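Local coordinates for lectin (Cicer arietinum, PDB 3V6N), which agglutinates red blood cells and, as a four-bladed beta-propeller albumin of the hemopexin fold, binds calcium and sodium ions, at residues A[49-52]-A[53-56]; A[101-104]-A[105-108]; A[110-114]-A[115-119]; A[153-156]-A[157-161]; A[215-218]-A[219-222]. All coordinates share one frame; numbering follows the deposited sequence.

Contact 1. Residues A[49-52]-A[53-56]; sequences DGYK and SLAK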
loop_
_atom_site.group_PDB
_atom_site.type_symbol
_atom_site.label_atom_id
_atom_site.label_comp_id
_atom_site.label_asym_id
_atom_site.label_seq_id
_atom_site.Cartn_x
_atom_site.Cartn_y
_atom_site.Cartn_z
ATOM N N ASP A 49 1.300 -15.967 -5.884
ATOM C CA ASP A 49 1.718 -17.372 -5.846
ATOM C C ASP A 49 3.116 -17.546 -6.399
ATOM O O ASP A 49 3.874 -18.367 -5.894
ATOM C CB ASP A 49 0.747 -18.263 -6.616
ATOM C CG ASP A 49 -0.647 -18.250 -6.021
ATOM O OD1 ASP A 49 -0.762 -18.172 -4.787
ATOM O OD2 ASP A 49 -1.630 -18.296 -6.783
ATOM N N GLY A 50 3.459 -16.766 -7.428
ATOM C CA GLY A 50 4.749 -16.901 -8.080
ATOM C C GLY A 50 5.869 -16.235 -7.302
ATOM O O GLY A 50 6.985 -16.733 -7.274
ATOM N N TYR A 51 5.560 -15.100 -6.679
ATOM C CA TYR A 51 6.511 -14.361 -5.851
ATOM C C TYR A 51 6.086 -14.388 -4.388
ATOM O O TYR A 51 5.305 -13.536 -3.941
ATOM C CB TYR A 51 6.587 -12.909 -6.309
ATOM C CG TYR A 51 7.240 -12.715 -7.638
ATOM C CD1 TYR A 51 8.604 -12.487 -7.724
ATOM C CD2 TYR A 51 6.490 -12.759 -8.820
ATOM C CE1 TYR A 51 9.215 -12.307 -8.946
ATOM C CE2 TYR A 51 7.091 -12.587 -10.053
ATOM C CZ TYR A 51 8.453 -12.357 -10.109
ATOM O OH TYR A 51 9.069 -12.170 -11.325
ATOM N N LYS A 52 6.594 -15.366 -3.648
ATOM C CA LYS A 52 6.283 -15.511 -2.220
ATOM C C LYS A 52 6.522 -14.228 -1.413
ATOM O O LYS A 52 5.692 -13.851 -0.579
ATOM C CB LYS A 52 7.084 -16.670 -1.602
ATOM C CG LYS A 52 6.285 -17.944 -1.359
ATOM C CD LYS A 52 5.454 -18.375 -2.563
ATOM C CE LYS A 52 4.808 -19.745 -2.327
ATOM N NZ LYS A 52 3.938 -20.165 -3.469
ATOM N N SER A 53 7.638 -13.551 -1.667
ATOM C CA SER A 53 7.918 -12.306 -0.958
ATOM C C SER A 53 6.823 -11.231 -1.170
ATOM O O SER A 53 6.711 -10.300 -0.366
ATOM C CB SER A 53 9.300 -11.756 -1.334
ATOM O OG SER A 53 9.325 -11.320 -2.688
ATOM N N LEU A 54 6.020 -11.372 -2.223
ATOM C CA LEU A 54 5.004 -10.370 -2.525
ATOM C C LEU A 54 3.603 -10.773 -2.086
ATOM O O LEU A 54 2.683 -9.973 -2.185
ATOM C CB LEU A 54 5.010 -9.974 -4.021
ATOM C CG LEU A 54 6.277 -9.376 -4.644
ATOM C CD1 LEU A 54 6.080 -8.963 -6.104
ATOM C CD2 LEU A 54 6.799 -8.204 -3.826
ATOM N N ALA A 55 3.468 -11.992 -1.557
ATOM C CA ALA A 55 2.172 -12.593 -1.257
ATOM C C ALA A 55 1.264 -11.759 -0.369
ATOM O O ALA A 55 0.071 -11.691 -0.628
ATOM C CB ALA A 55 2.337 -14.001 -0.657
ATOM N N LYS A 56 1.792 -11.180 0.700
ATOM C CA LYS A 56 0.935 -10.387 1.594
ATOM C C LYS A 56 1.271 -8.892 1.487
ATOM O O LYS A 56 1.509 -8.244 2.500
ATOM C CB LYS A 56 1.049 -10.870 3.072
ATOM C CG LYS A 56 0.968 -12.385 3.320
ATOM C CD LYS A 56 -0.260 -13.016 2.725
ATOM C CE LYS A 56 -1.509 -12.371 3.291
ATOM N NZ LYS A 56 -2.394 -11.832 2.227
#
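Tyr51 and Leu54 meet in two overlapping beta turns, 51-54 and 52-55, that follow a short helix of the hemopexin-fold propeller. Helix 47-50 ends here and the chain runs on toward helix 58-62. The two side chains touch near their roots. Tyr51 CB sits 3.9 Å from Leu54 CG and about as far from Leu54 CD1. The ring end leads off from the turn, with Tyr51 CG anti to the carbonyl carbon (chi1 -70°), and reaches Tyr26, Tyr88 and Asp95.

Two backbone bonds hold the turns. Leu54 N gives its hydrogen to Tyr51 O at 2.9 Å, from above the carbonyl plane. Ala55 N bonds to Lys52 O at 3.1 Å, and this bond is straighter, with an N-H...O angle of 165°. Both link residue i to i+3. Ala55 CB also rests 3.4 Å from Lys52 O. Ser53 OG forms a hydrogen bond with Asp95. Lys56 reaches the second subunit and bonds there to the carbonyl oxygen of Gly100.

Lys52 bends back over the end of the helix, with the kink at chi2 (48°). Its NZ bonds to Asp49 O at 3.0 Å, in the carbonyl plane and on a lone pair.

Contact 2. Residues A[101-104]-A[105-108]; sequences PKKI and ADMF
Met107 lays its thioether end against the aliphatic part of Lys102. The two side chains cross at about a right angle. Met107 SD is 3.8 Å from Lys102 CD, and the methyl CE touches both CB and CD of the same lysine. The Met107 chain is folded at chi2 (86°) and chi3 (82°), which turns CE back toward the strand.

Lys103 O receives two backbone hydrogens. The bond from Met107 N is 3.2 Å long and the one from Asp106 N is weak. Ile104 O is gripped more firmly by Phe108 N, at 2.7 Å and nearly along the C=O axis. Phe108 CB lies 3.6 Å from Ile104 O. The side chains of these two residues meet loosely, Ile104 CG2 to Phe108 CD2 at 4.3 Å. One face of the Phe108 ring is touched near its rim by Met107 CG.

The polar ends look to the second subunit. Lys103 forms a salt bridge with Glu80 there and a cation-pi contact with Tyr62 of the second subunit, while Asp106 OD2 bonds to the hydroxyl of that tyrosine. Ile104 packs on Phe78 of the same chain. Lys103 is the N-cap of helix 104-107, the short helix that follows the fourth strand of a hemopexin propeller blade.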
loop_
_atom_site.group_PDB
_atom_site.type_symbol
_atom_site.label_atom_id
_atom_site.label_comp_id
_atom_site.label_asym_id
_atom_site.label_seq_id
_atom_site.Cartn_x
_atom_site.Cartn_y
_atom_site.Cartn_z
ATOM N N PRO A 101 7.690 -1.380 0.706
ATOM C CA PRO A 101 7.178 -0.371 -0.239
ATOM C C PRO A 101 7.292 1.059 0.285
ATOM O O PRO A 101 7.219 1.276 1.490
ATOM C CB PRO A 101 5.696 -0.748 -0.429
ATOM C CG PRO A 101 5.460 -1.976 0.389
ATOM C CD PRO A 101 6.612 -2.151 1.338
ATOM N N LYS A 102 7.453 2.012 -0.631
ATOM C CA LYS A 102 7.501 3.435 -0.318
ATOM C C LYS A 102 6.588 4.169 -1.292
ATOM O O LYS A 102 6.384 3.716 -2.419
ATOM C CB LYS A 102 8.929 3.967 -0.495
ATOM C CG LYS A 102 9.772 3.982 0.767
ATOM C CD LYS A 102 11.251 3.806 0.432
ATOM C CE LYS A 102 12.164 4.588 1.368
ATOM N NZ LYS A 102 11.949 4.221 2.790
ATOM N N LYS A 103 6.051 5.309 -0.871
ATOM C CA LYS A 103 5.393 6.219 -1.815
ATOM C C LYS A 103 6.405 6.672 -2.870
ATOM O O LYS A 103 7.604 6.812 -2.580
ATOM C CB LYS A 103 4.813 7.425 -1.079
ATOM C CG LYS A 103 3.596 7.081 -0.239
ATOM C CD LYS A 103 3.287 8.179 0.766
ATOM C CE LYS A 103 2.150 7.761 1.693
ATOM N NZ LYS A 103 1.383 8.944 2.167
ATOM N N ILE A 104 5.933 6.883 -4.094
ATOM C CA ILE A 104 6.802 7.380 -5.182
ATOM C C ILE A 104 7.604 8.644 -4.802
ATOM O O ILE A 104 8.797 8.736 -5.090
ATOM C CB ILE A 104 6.011 7.594 -6.492
ATOM C CG1 ILE A 104 5.591 6.225 -7.054
ATOM C CG2 ILE A 104 6.839 8.395 -7.509
ATOM C CD1 ILE A 104 4.539 6.266 -8.141
ATOM N N ALA A 105 6.943 9.579 -4.128
ATOM C CA ALA A 105 7.546 10.841 -3.700
ATOM C C ALA A 105 8.694 10.650 -2.711
ATOM O O ALA A 105 9.603 11.476 -2.664
ATOM C CB ALA A 105 6.491 11.767 -3.098
ATOM N N ASP A 106 8.643 9.580 -1.918
ATOM C CA ASP A 106 9.695 9.277 -0.951
ATOM C C ASP A 106 10.868 8.563 -1.595
ATOM O O ASP A 106 11.995 8.679 -1.129
ATOM C CB ASP A 106 9.160 8.419 0.202
ATOM C CG ASP A 106 8.250 9.203 1.147
ATOM O OD1 ASP A 106 8.268 10.453 1.136
ATOM O OD2 ASP A 106 7.497 8.562 1.897
ATOM N N MET A 107 10.604 7.799 -2.646
ATOM C CA MET A 107 11.676 7.100 -3.349
ATOM C C MET A 107 12.339 8.020 -4.377
ATOM O O MET A 107 13.543 7.928 -4.599
ATOM C CB MET A 107 11.121 5.844 -4.020
ATOM C CG MET A 107 12.171 4.832 -4.440
ATOM S SD MET A 107 12.606 3.705 -3.106
ATOM C CE MET A 107 11.277 2.510 -3.199
ATOM N N PHE A 108 11.536 8.890 -4.999
ATOM C CA PHE A 108 11.972 9.815 -6.061
ATOM C C PHE A 108 11.394 11.201 -5.805
ATOM O O PHE A 108 10.367 11.552 -6.392
ATOM C CB PHE A 108 11.495 9.348 -7.449
ATOM C CG PHE A 108 11.836 7.920 -7.776
ATOM C CD1 PHE A 108 13.143 7.550 -8.089
ATOM C CD2 PHE A 108 10.848 6.947 -7.786
ATOM C CE1 PHE A 108 13.457 6.235 -8.393
ATOM C CE2 PHE A 108 11.157 5.620 -8.086
ATOM C CZ PHE A 108 12.464 5.264 -8.387
#

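Contact 3. Residues A[110-114]-A[115-119]; sequences FFKGT and VFENG
A type II beta turn from Phe111 to Thr114 opens this contact, in the loop that leads from one propeller blade to the next. Phe111 and Phe116 form an offset stack. Their centroids are 4.8 Å apart and the planes differ by only 8°. The overlap is partial. Phe116 CB lies over the face of the Phe111 ring as a CH-pi contact, 3.7 Å from the centroid. Phe110 CE2 sits over the opposite face, so one face of Phe111 carries Phe110 CE2 and the other Phe116 CB.

Glu117 reaches back to the turn. Its CG lies between the backbone N and the carbonyl carbon (chi1 76°), and the chain runs straight on from there. OE1 accepts the hydrogen of Gly113 N at 2.6 Å, met from above the carboxylate plane. Gly113 has a positive phi, as the third position of this turn requires.

Phe111 O accepts twice from Thr114, from N at 3.0 Å and from OG1 at 2.5 Å. The same OG1 takes a weak bond from Phe116 N and lies at the edge of the Phe116 ring. A further weak bond joins Glu117 N to Thr114 O.

Lys136 NZ bonds to the carbonyl oxygens of Val115 and Gly119. Phe111 and Phe116 rest on Ala141 of strand 139-144, while Thr114 and Phe116 pack on Ile154 of strand 149-156.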
loop_
_atom_site.group_PDB
_atom_site.type_symbol
_atom_site.label_atom_id
_atom_site.label_comp_id
_atom_site.label_asym_id
_atom_site.label_seq_id
_atom_site.Cartn_x
_atom_site.Cartn_y
_atom_site.Cartn_z
ATOM N N PHE A 110 12.071 14.192 -6.721
ATOM C CA PHE A 110 11.967 15.132 -7.852
ATOM C C PHE A 110 10.598 15.048 -8.539
ATOM O O PHE A 110 10.227 15.933 -9.316
ATOM C CB PHE A 110 13.112 14.923 -8.857
ATOM C CG PHE A 110 13.423 13.471 -9.148
ATOM C CD1 PHE A 110 14.475 12.827 -8.499
ATOM C CD2 PHE A 110 12.674 12.758 -10.075
ATOM C CE1 PHE A 110 14.772 11.498 -8.762
ATOM C CE2 PHE A 110 12.964 11.430 -10.346
ATOM C CZ PHE A 110 14.012 10.795 -9.692
ATOM N N PHE A 111 9.837 13.998 -8.234
ATOM C CA PHE A 111 8.487 13.850 -8.805
ATOM C C PHE A 111 7.391 14.599 -8.053
ATOM O O PHE A 111 6.276 14.773 -8.570
ATOM C CB PHE A 111 8.118 12.371 -8.986
ATOM C CG PHE A 111 8.767 11.726 -10.185
ATOM C CD1 PHE A 111 8.991 12.462 -11.359
ATOM C CD2 PHE A 111 9.127 10.379 -10.162
ATOM C CE1 PHE A 111 9.579 11.870 -12.468
ATOM C CE2 PHE A 111 9.714 9.785 -11.280
ATOM C CZ PHE A 111 9.940 10.533 -12.427
ATOM N N LYS A 112 7.699 15.068 -6.845
ATOM C CA LYS A 112 6.715 15.815 -6.067
ATOM C C LYS A 112 6.192 17.002 -6.881
ATOM O O LYS A 112 6.966 17.692 -7.523
ATOM C CB LYS A 112 7.310 16.272 -4.739
ATOM C CG LYS A 112 6.274 16.740 -3.712
ATOM C CD LYS A 112 6.846 17.827 -2.799
ATOM C CE LYS A 112 8.158 17.386 -2.166
ATOM N NZ LYS A 112 7.951 16.166 -1.329
ATOM N N GLY A 113 4.879 17.214 -6.877
ATOM C CA GLY A 113 4.270 18.332 -7.614
ATOM C C GLY A 113 4.045 18.093 -9.100
ATOM O O GLY A 113 3.571 18.995 -9.819
ATOM N N THR A 114 4.400 16.892 -9.565
ATOM C CA THR A 114 4.175 16.478 -10.960
ATOM C C THR A 114 3.091 15.403 -11.024
ATOM O O THR A 114 2.653 14.874 -10.001
ATOM C CB THR A 114 5.435 15.882 -11.634
ATOM O OG1 THR A 114 5.744 14.616 -11.038
ATOM C CG2 THR A 114 6.651 16.804 -11.524
ATOM N N VAL A 115 2.680 15.075 -12.244
ATOM C CA VAL A 115 1.717 14.011 -12.490
ATOM C C VAL A 115 2.278 12.603 -12.150
ATOM O O VAL A 115 1.511 11.684 -11.852
ATOM C CB VAL A 115 1.140 14.128 -13.928
ATOM C CG1 VAL A 115 2.214 13.897 -15.005
ATOM C CG2 VAL A 115 -0.080 13.225 -14.116
ATOM N N PHE A 116 3.604 12.457 -12.125
ATOM C CA PHE A 116 4.243 11.171 -11.808
ATOM C C PHE A 116 4.109 10.746 -10.334
ATOM O O PHE A 116 4.343 9.577 -10.000
ATOM C CB PHE A 116 5.735 11.186 -12.157
ATOM C CG PHE A 116 6.039 11.255 -13.632
ATOM C CD1 PHE A 116 5.968 12.472 -14.322
ATOM C CD2 PHE A 116 6.429 10.116 -14.329
ATOM C CE1 PHE A 116 6.275 12.535 -15.677
ATOM C CE2 PHE A 116 6.721 10.172 -15.683
ATOM C CZ PHE A 116 6.652 11.386 -16.359
ATOM N N GLU A 117 3.776 11.666 -9.433
ATOM C CA GLU A 117 3.736 11.263 -8.016
ATOM C C GLU A 117 2.569 10.336 -7.642
ATOM O O GLU A 117 2.639 9.634 -6.636
ATOM C CB GLU A 117 3.869 12.449 -7.054
ATOM C CG GLU A 117 2.641 13.325 -6.882
ATOM C CD GLU A 117 2.877 14.442 -5.863
ATOM O OE1 GLU A 117 2.890 15.619 -6.270
ATOM O OE2 GLU A 117 3.059 14.148 -4.659
ATOM N N ASN A 118 1.521 10.314 -8.461
ATOM C CA ASN A 118 0.357 9.468 -8.185
ATOM C C ASN A 118 0.395 8.104 -8.880
ATOM O O ASN A 118 -0.461 7.256 -8.647
ATOM C CB ASN A 118 -0.947 10.218 -8.510
ATOM C CG ASN A 118 -1.135 11.462 -7.652
ATOM O OD1 ASN A 118 -1.586 12.498 -8.140
ATOM N ND2 ASN A 118 -0.758 11.373 -6.371
ATOM N N GLY A 119 1.412 7.887 -9.706
ATOM C CA GLY A 119 1.514 6.656 -10.474
ATOM C C GLY A 119 2.311 6.863 -11.747
ATOM O O GLY A 119 2.413 7.985 -12.280
#

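Contact 4. Residues A[153-156]-A[157-161]; sequences NIKS and ISDGF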
loop_
_atom_site.group_PDB
_atom_site.type_symbol
_atom_site.label_atom_id
_atom_site.label_comp_id
_atom_site.label_asym_id
_atom_site.label_seq_id
_atom_site.Cartn_x
_atom_site.Cartn_y
_atom_site.Cartn_z
ATOM N N ASN A 153 14.544 18.155 -17.879
ATOM C CA ASN A 153 13.128 18.479 -17.716
ATOM C C ASN A 153 12.160 17.418 -18.268
ATOM O O ASN A 153 12.438 16.753 -19.275
ATOM C CB ASN A 153 12.830 19.835 -18.351
ATOM C CG ASN A 153 13.532 20.977 -17.635
ATOM O OD1 ASN A 153 14.073 20.810 -16.532
ATOM N ND2 ASN A 153 13.542 22.144 -18.270
ATOM N N ILE A 154 11.034 17.253 -17.586
ATOM C CA ILE A 154 9.944 16.406 -18.065
ATOM C C ILE A 154 9.426 16.972 -19.396
ATOM O O ILE A 154 9.186 18.165 -19.505
ATOM C CB ILE A 154 8.832 16.309 -16.995
ATOM C CG1 ILE A 154 9.386 15.633 -15.735
ATOM C CG2 ILE A 154 7.640 15.503 -17.504
ATOM C CD1 ILE A 154 8.631 15.976 -14.468
ATOM N N LYS A 155 9.281 16.124 -20.410
ATOM C CA LYS A 155 8.942 16.589 -21.766
ATOM C C LYS A 155 7.783 15.801 -22.361
ATOM O O LYS A 155 7.486 14.699 -21.902
ATOM C CB LYS A 155 10.152 16.438 -22.687
ATOM C CG LYS A 155 11.204 17.515 -22.523
ATOM C CD LYS A 155 12.489 17.159 -23.258
ATOM C CE LYS A 155 13.402 18.380 -23.384
ATOM N NZ LYS A 155 14.835 18.000 -23.549
ATOM N N SER A 156 7.144 16.354 -23.392
ATOM C CA SER A 156 6.200 15.592 -24.189
ATOM C C SER A 156 6.913 14.353 -24.809
ATOM O O SER A 156 8.076 14.435 -25.239
ATOM C CB SER A 156 5.536 16.486 -25.256
ATOM O OG SER A 156 4.652 17.472 -24.672
ATOM N N ILE A 157 6.221 13.212 -24.807
ATOM C CA ILE A 157 6.690 11.983 -25.470
ATOM C C ILE A 157 7.167 12.259 -26.906
ATOM O O ILE A 157 8.218 11.763 -27.333
ATOM C CB ILE A 157 5.587 10.889 -25.475
ATOM C CG1 ILE A 157 5.418 10.274 -24.071
ATOM C CG2 ILE A 157 5.885 9.825 -26.523
ATOM C CD1 ILE A 157 4.363 9.181 -23.967
ATOM N N SER A 158 6.389 13.071 -27.620
ATOM C CA SER A 158 6.711 13.542 -28.974
ATOM C C SER A 158 7.990 14.382 -29.130
ATOM O O SER A 158 8.534 14.452 -30.235
ATOM C CB SER A 158 5.527 14.310 -29.560
ATOM O OG SER A 158 4.759 13.403 -30.308
ATOM N N ASP A 159 8.430 15.047 -28.064
ATOM C CA ASP A 159 9.691 15.786 -28.099
ATOM C C ASP A 159 10.856 14.817 -28.200
ATOM O O ASP A 159 11.794 15.057 -28.952
ATOM C CB ASP A 159 9.905 16.659 -26.847
ATOM C CG ASP A 159 8.901 17.790 -26.721
ATOM O OD1 ASP A 159 8.292 18.187 -27.732
ATOM O OD2 ASP A 159 8.717 18.292 -25.585
ATOM N N GLY A 160 10.799 13.730 -27.428
ATOM C CA GLY A 160 11.912 12.790 -27.335
ATOM C C GLY A 160 11.821 11.639 -28.307
ATOM O O GLY A 160 12.839 11.055 -28.677
ATOM N N PHE A 161 10.605 11.313 -28.730
ATOM C CA PHE A 161 10.376 10.205 -29.644
ATOM C C PHE A 161 9.478 10.675 -30.802
ATOM O O PHE A 161 8.290 10.312 -30.861
ATOM C CB PHE A 161 9.740 9.024 -28.896
ATOM C CG PHE A 161 10.522 8.560 -27.686
ATOM C CD1 PHE A 161 10.347 9.167 -26.448
ATOM C CD2 PHE A 161 11.423 7.500 -27.787
ATOM C CE1 PHE A 161 11.064 8.738 -25.331
ATOM C CE2 PHE A 161 12.134 7.049 -26.666
ATOM C CZ PHE A 161 11.950 7.670 -25.436
#
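Asp159 packs closely against the backbone of Ser156, whereas its meeting with Lys155 is looser. On the close side, Asp159 N bonds to Ser156 O at 2.9 Å. The donor stands above the carbonyl plane, 62° out of it. Asp159 CB also approaches this oxygen, at 3.3 Å. The carboxylate turns back along the strand. With CG anti to the carbonyl carbon (chi1 -66°), OD2 comes within 3.3 Å of Ser156 N and makes a weak hydrogen bond.

On the looser side, the exposed Asp159 carboxylate meets lysine carbon. Lys155 crosses Asp159 at about a right angle. Lys155 CB is 3.7 Å from Asp159 OD2, with CG a little farther off. The extended lysine then leads away. NZ stays 6.5 Å from Asp159 OD2, so the opposite charges do not pair. Solvent would probably weaken their attraction further.

Beneath this surface, Ile157 is buried and packs on Met173. Phe161 meets Tyr140 edge-to-face. Ser156 is the N-cap of helix 157-160. Asp159, at N3, returns its carboxylate weakly to the Ser156 amide. This is one half of a capping box; the Ser156 hydroxyl does not supply the other. The step from strand 149-156 into a short helix lies near the end of a predicted hemopexin repeat.

Contact 5. Residues A[215-218]-A[219-222]; sequences DYWP and SLRG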
loop_
_atom_site.group_PDB
_atom_site.type_symbol
_atom_site.label_atom_id
_atom_site.label_comp_id
_atom_site.label_asym_id
_atom_site.label_seq_id
_atom_site.Cartn_x
_atom_site.Cartn_y
_atom_site.Cartn_z
ATOM N N ASP A 215 0.225 -11.383 -33.220
ATOM C CA ASP A 215 0.969 -11.788 -34.422
ATOM C C ASP A 215 2.468 -12.004 -34.133
ATOM O O ASP A 215 3.094 -12.894 -34.709
ATOM C CB ASP A 215 0.819 -10.763 -35.552
ATOM C CG ASP A 215 -0.607 -10.666 -36.099
ATOM O OD1 ASP A 215 -1.433 -11.563 -35.840
ATOM O OD2 ASP A 215 -0.895 -9.681 -36.819
ATOM N N TYR A 216 3.037 -11.190 -33.246
ATOM C CA TYR A 216 4.471 -11.263 -32.933
ATOM C C TYR A 216 4.780 -12.360 -31.898
ATOM O O TYR A 216 5.826 -13.016 -31.978
ATOM C CB TYR A 216 4.952 -9.894 -32.446
ATOM C CG TYR A 216 6.454 -9.727 -32.252
ATOM C CD1 TYR A 216 7.301 -9.564 -33.339
ATOM C CD2 TYR A 216 7.012 -9.669 -30.971
ATOM C CE1 TYR A 216 8.666 -9.368 -33.172
ATOM C CE2 TYR A 216 8.381 -9.494 -30.789
ATOM C CZ TYR A 216 9.201 -9.341 -31.898
ATOM O OH TYR A 216 10.547 -9.150 -31.751
ATOM N N TRP A 217 3.873 -12.545 -30.937
ATOM C CA TRP A 217 3.971 -13.614 -29.960
ATOM C C TRP A 217 2.741 -14.507 -29.943
ATOM O O TRP A 217 1.883 -14.365 -29.048
ATOM C CB TRP A 217 4.225 -13.056 -28.560
ATOM C CG TRP A 217 5.544 -12.341 -28.397
ATOM C CD1 TRP A 217 6.804 -12.775 -28.803
ATOM C CD2 TRP A 217 5.778 -11.043 -27.747
ATOM N NE1 TRP A 217 7.766 -11.857 -28.481
ATOM C CE2 TRP A 217 7.225 -10.800 -27.831
ATOM C CE3 TRP A 217 4.965 -10.095 -27.124
ATOM C CZ2 TRP A 217 7.809 -9.640 -27.330
ATOM C CZ3 TRP A 217 5.568 -8.938 -26.604
ATOM C CH2 TRP A 217 6.952 -8.712 -26.718
ATOM N N PRO A 218 2.641 -15.454 -30.913
ATOM C CA PRO A 218 1.531 -16.411 -30.907
ATOM C C PRO A 218 1.409 -17.236 -29.625
ATOM O O PRO A 218 0.315 -17.709 -29.308
ATOM C CB PRO A 218 1.848 -17.324 -32.108
ATOM C CG PRO A 218 2.610 -16.443 -33.045
ATOM C CD PRO A 218 3.455 -15.578 -32.139
ATOM N N SER A 219 2.516 -17.419 -28.902
ATOM C CA SER A 219 2.497 -18.167 -27.642
ATOM C C SER A 219 1.604 -17.520 -26.566
ATOM O O SER A 219 1.276 -18.158 -25.571
ATOM C CB SER A 219 3.921 -18.376 -27.102
ATOM O OG SER A 219 4.515 -17.150 -26.678
ATOM N N LEU A 220 1.223 -16.261 -26.769
ATOM C CA LEU A 220 0.292 -15.572 -25.874
ATOM C C LEU A 220 -1.192 -15.730 -26.242
ATOM O O LEU A 220 -2.058 -15.133 -25.586
ATOM C CB LEU A 220 0.629 -14.081 -25.781
ATOM C CG LEU A 220 1.963 -13.624 -25.168
ATOM C CD1 LEU A 220 2.060 -12.102 -25.265
ATOM C CD2 LEU A 220 2.144 -14.117 -23.728
ATOM N N ARG A 221 -1.491 -16.502 -27.288
ATOM C CA ARG A 221 -2.889 -16.735 -27.685
ATOM C C ARG A 221 -3.687 -17.424 -26.577
ATOM O O ARG A 221 -3.327 -18.515 -26.132
ATOM C CB ARG A 221 -2.972 -17.522 -28.998
ATOM C CG ARG A 221 -2.624 -16.668 -30.209
ATOM C CD ARG A 221 -2.480 -17.472 -31.492
ATOM N NE ARG A 221 -1.502 -16.848 -32.383
ATOM C CZ ARG A 221 -1.740 -15.823 -33.203
ATOM N NH1 ARG A 221 -2.946 -15.268 -33.276
ATOM N NH2 ARG A 221 -0.760 -15.348 -33.961
ATOM N N GLY A 222 -4.751 -16.762 -26.123
ATOM C CA GLY A 222 -5.592 -17.283 -25.043
ATOM C C GLY A 222 -5.169 -16.831 -23.658
ATOM O O GLY A 222 -5.821 -17.158 -22.663
#
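Arg221 folds back alongside Pro218 just after helix 213-216. Its CB lies 3.3 Å from Pro218 O. CG stays on the same oxygen, at 3.2 Å, and CD is still near it. The chain bends at chi3 (-149°) and runs obliquely across the proline, whose CB meets the guanidinium at its edge, near its plane. NE comes 3.4 Å from Pro218 CB and about as close to CA. CZ keeps near the same two carbons. At the tip, NH2 reaches Pro218 CG at 3.7 Å. Beyond the proline, NH2 is 4.3 Å from Asp215 OD1. This is too long for a salt bridge, but the opposite charges probably attract.

The backbone of Arg221 is held as well. Its N bonds to Pro218 O at 3.0 Å. The same oxygen therefore accepts the amide and touches CB and CG. Leu220 N makes a similar bond to Trp217 O. In both, the donor stands above the carbonyl plane.

On the inner side, Trp217 and Leu220 lie side by side and point the same way. Leu220 CD1 touches Trp217 CE3 at 4.0 Å. Tyr216 CD2 sits over one face of the indole, toward its rim. Trp217 NE1 bonds to Tyr31 O and Ser219 OG to Asp38, which joins the last blade to the first, near strand 25-30, where the ring of the propeller closes. The arrangement is a short 3-10 turn, with i to i+3 bonds, after the helix that follows the fourth strand of the last propeller blade.

How the contacts relate
The five contacts follow one another along the chain; none nests or crosses. Contact 1 turns the chain between helices 47-50 and 58-62. Contact 2 closes the step from strand 96-103 into helix 104-107, and contact 3 folds the loop that leads on to strand 122-125. Contact 4 makes the step from strand 149-156 into helix 157-160, and contact 5 runs from the end of helix 213-216 into the turn after it. Contacts 2 and 3 touch through Ile104, which packs on Phe111 and Phe116. Contacts 3 and 4 touch through Ile154. Contacts 1 and 5 touch no other; contact 1 comes nearest to contact 2, about 8 Å between nearest atoms. Contacts 1 and 2 reach the second subunit.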